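Local coordinates for cation-transporting ATPase, E1-E2 family protein (Streptococcus pneumoniae, PDB 4F2F), which probably serves in ATP-driven export of copper(I) across the membrane, its cupredoxin-like metal-binding domain holding two copper(I) ions, at residues N12-I17 against P37-F42. Numbering follows the deposited sequence.
Sequences NGIQKI and PAEITF
Gln15 and Ile17 bond to residues on both sides of their partners Ala38 and Ile40, the ladder of a parallel beta pair. Gln15 N donates to Pro37 O at 3.0 Å, and Gln15 O accepts from Glu39 N. Further along, Thr41 N bonds to Ile17 O, while the bond from Ile17 N to Glu39 O is the longest of the four at 3.2 Å. The two short strands run parallel, their axes 14° apart.

On the face carrying Gln15, Ala38, Ile17 and Ile40, the CG of Gln15 packs against the methyl of Ala38, CB, at 3.8 Å. Its first torsion (chi1 54°) turns CG toward the other strand, beside Pro37 O and Ala38, and the chain then runs out extended to its amide. There NE2 bonds to Ile36 O and OE1 accepts from Gln33 N, so each end of this buried amide has a hydrogen bond, which fixes which way it is turned. Beyond it, the CG2 methyls of Ile17 and Ile40 meet at 3.9 Å, the two side chains lying alongside each other.

The face of Lys16 and Glu39 is polar and more open: the two side chains point the same way, and Lys16 NZ and Glu39 OE1 form a long salt bridge of 3.8 Å. Glu39 OE2 has a further weak, long ion pair with Arg74. At the start of the pair, Ile14 sets its CD1 against the CB corner of Pro37, at 3.9 Å, the two side chains crossing at about a right angle.

Leu32 and Ile30 of strand 29-33 pack on the buried face as part of the cupredoxin-like core, and Ala8 flanks Gln15 and Ile17 from strand 6-11. In the sheet, strand 14-21 pairs antiparallel with 6-11, while strand 38-44 pairs antiparallel with 70-75.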
loop_
_atom_site.group_PDB
_atom_site.type_symbol
_atom_site.label_atom_id
_atom_site.label_comp_id
_atom_site.label_asym_id
_atom_site.label_seq_id
_atom_site.Cartn_x
_atom_site.Cartn_y
_atom_site.Cartn_z
ATOM N N ASN A 12 -17.828 -0.608 -7.294
ATOM C CA ASN A 12 -18.678 -0.009 -6.267
ATOM C C ASN A 12 -18.143 1.337 -5.793
ATOM O O ASN A 12 -18.322 1.707 -4.633
ATOM C CB ASN A 12 -18.814 -0.945 -5.064
ATOM C CG ASN A 12 -19.098 -2.374 -5.468
ATOM O OD1 ASN A 12 -19.828 -2.628 -6.425
ATOM N ND2 ASN A 12 -18.522 -3.320 -4.734
ATOM N N GLY A 13 -17.481 2.062 -6.687
ATOM C CA GLY A 13 -16.909 3.353 -6.346
ATOM C C GLY A 13 -15.801 3.268 -5.310
ATOM O O GLY A 13 -15.457 4.263 -4.670
ATOM N N ILE A 14 -15.250 2.070 -5.138
ATOM C CA ILE A 14 -14.083 1.865 -4.292
ATOM C C ILE A 14 -12.992 1.248 -5.148
ATOM O O ILE A 14 -13.270 0.395 -5.989
ATOM C CB ILE A 14 -14.378 0.891 -3.140
ATOM C CG1 ILE A 14 -15.682 1.263 -2.431
ATOM C CG2 ILE A 14 -13.199 0.842 -2.165
ATOM C CD1 ILE A 14 -15.535 2.365 -1.411
ATOM N N GLN A 15 -11.752 1.671 -4.944
ATOM C CA GLN A 15 -10.639 1.014 -5.614
ATOM C C GLN A 15 -9.903 0.117 -4.621
ATOM O O GLN A 15 -9.488 0.567 -3.553
ATOM C CB GLN A 15 -9.700 2.033 -6.266
ATOM C CG GLN A 15 -9.169 3.110 -5.337
ATOM C CD GLN A 15 -8.412 4.188 -6.088
ATOM O OE1 GLN A 15 -7.839 3.937 -7.149
ATOM N NE2 GLN A 15 -8.415 5.396 -5.543
ATOM N N LYS A 16 -9.771 -1.160 -4.961
ATOM C CA LYS A 16 -9.153 -2.115 -4.049
ATOM C C LYS A 16 -7.934 -2.781 -4.662
ATOM O O LYS A 16 -7.857 -2.972 -5.874
ATOM C CB LYS A 16 -10.160 -3.185 -3.614
ATOM C CG LYS A 16 -11.437 -2.631 -3.012
ATOM C CD LYS A 16 -12.290 -3.734 -2.408
ATOM C CE LYS A 16 -13.616 -3.186 -1.906
ATOM N NZ LYS A 16 -14.108 -3.931 -0.713
ATOM N N ILE A 17 -6.983 -3.136 -3.807
ATOM C CA ILE A 17 -5.797 -3.855 -4.241
ATOM C C ILE A 17 -5.169 -4.574 -3.053
ATOM O O ILE A 17 -5.247 -4.105 -1.917
ATOM C CB ILE A 17 -4.776 -2.906 -4.903
ATOM C CG1 ILE A 17 -3.617 -3.699 -5.510
ATOM C CG2 ILE A 17 -4.280 -1.875 -3.904
ATOM C CD1 ILE A 17 -2.771 -2.895 -6.474
ATOM N N PRO A 37 -12.247 6.578 -2.937
ATOM C CA PRO A 37 -11.835 5.890 -1.708
ATOM C C PRO A 37 -11.023 4.638 -2.020
ATOM O O PRO A 37 -11.435 3.822 -2.842
ATOM C CB PRO A 37 -13.170 5.508 -1.064
ATOM C CG PRO A 37 -14.111 6.570 -1.526
ATOM C CD PRO A 37 -13.686 6.895 -2.934
ATOM N N ALA A 38 -9.872 4.498 -1.372
ATOM C CA ALA A 38 -8.991 3.368 -1.630
ATOM C C ALA A 38 -8.927 2.430 -0.433
ATOM O O ALA A 38 -8.869 2.873 0.712
ATOM C CB ALA A 38 -7.601 3.849 -2.010
ATOM N N GLU A 39 -8.953 1.131 -0.712
ATOM C CA GLU A 39 -8.716 0.122 0.309
ATOM C C GLU A 39 -7.564 -0.769 -0.128
ATOM O O GLU A 39 -7.681 -1.544 -1.078
ATOM C CB GLU A 39 -9.983 -0.694 0.592
ATOM C CG GLU A 39 -11.067 0.092 1.318
ATOM C CD GLU A 39 -12.167 -0.787 1.891
ATOM O OE1 GLU A 39 -12.030 -2.028 1.849
ATOM O OE2 GLU A 39 -13.172 -0.231 2.386
ATOM N N ILE A 40 -6.440 -0.632 0.566
ATOM C CA ILE A 40 -5.242 -1.382 0.244
ATOM C C ILE A 40 -5.024 -2.443 1.309
ATOM O O ILE A 40 -4.686 -2.131 2.450
ATOM C CB ILE A 40 -4.014 -0.463 0.172
ATOM C CG1 ILE A 40 -4.307 0.733 -0.734
ATOM C CG2 ILE A 40 -2.803 -1.230 -0.326
ATOM C CD1 ILE A 40 -3.219 1.785 -0.723
ATOM N N THR A 41 -5.236 -3.696 0.929
ATOM C CA THR A 41 -5.143 -4.805 1.867
ATOM C C THR A 41 -3.743 -5.397 1.874
ATOM O O THR A 41 -3.266 -5.914 0.864
ATOM C CB THR A 41 -6.173 -5.898 1.541
ATOM O OG1 THR A 41 -7.491 -5.356 1.683
ATOM C CG2 THR A 41 -6.018 -7.085 2.482
ATOM N N PHE A 42 -3.090 -5.306 3.027
ATOM C CA PHE A 42 -1.769 -5.886 3.225
ATOM C C PHE A 42 -1.881 -7.230 3.933
ATOM O O PHE A 42 -2.597 -7.358 4.924
ATOM C CB PHE A 42 -0.907 -4.956 4.078
ATOM C CG PHE A 42 -0.374 -3.759 3.339
ATOM C CD1 PHE A 42 -1.170 -2.643 3.129
ATOM C CD2 PHE A 42 0.929 -3.743 2.875
ATOM C CE1 PHE A 42 -0.674 -1.539 2.456
ATOM C CE2 PHE A 42 1.427 -2.640 2.205
ATOM C CZ PHE A 42 0.624 -1.538 1.995
#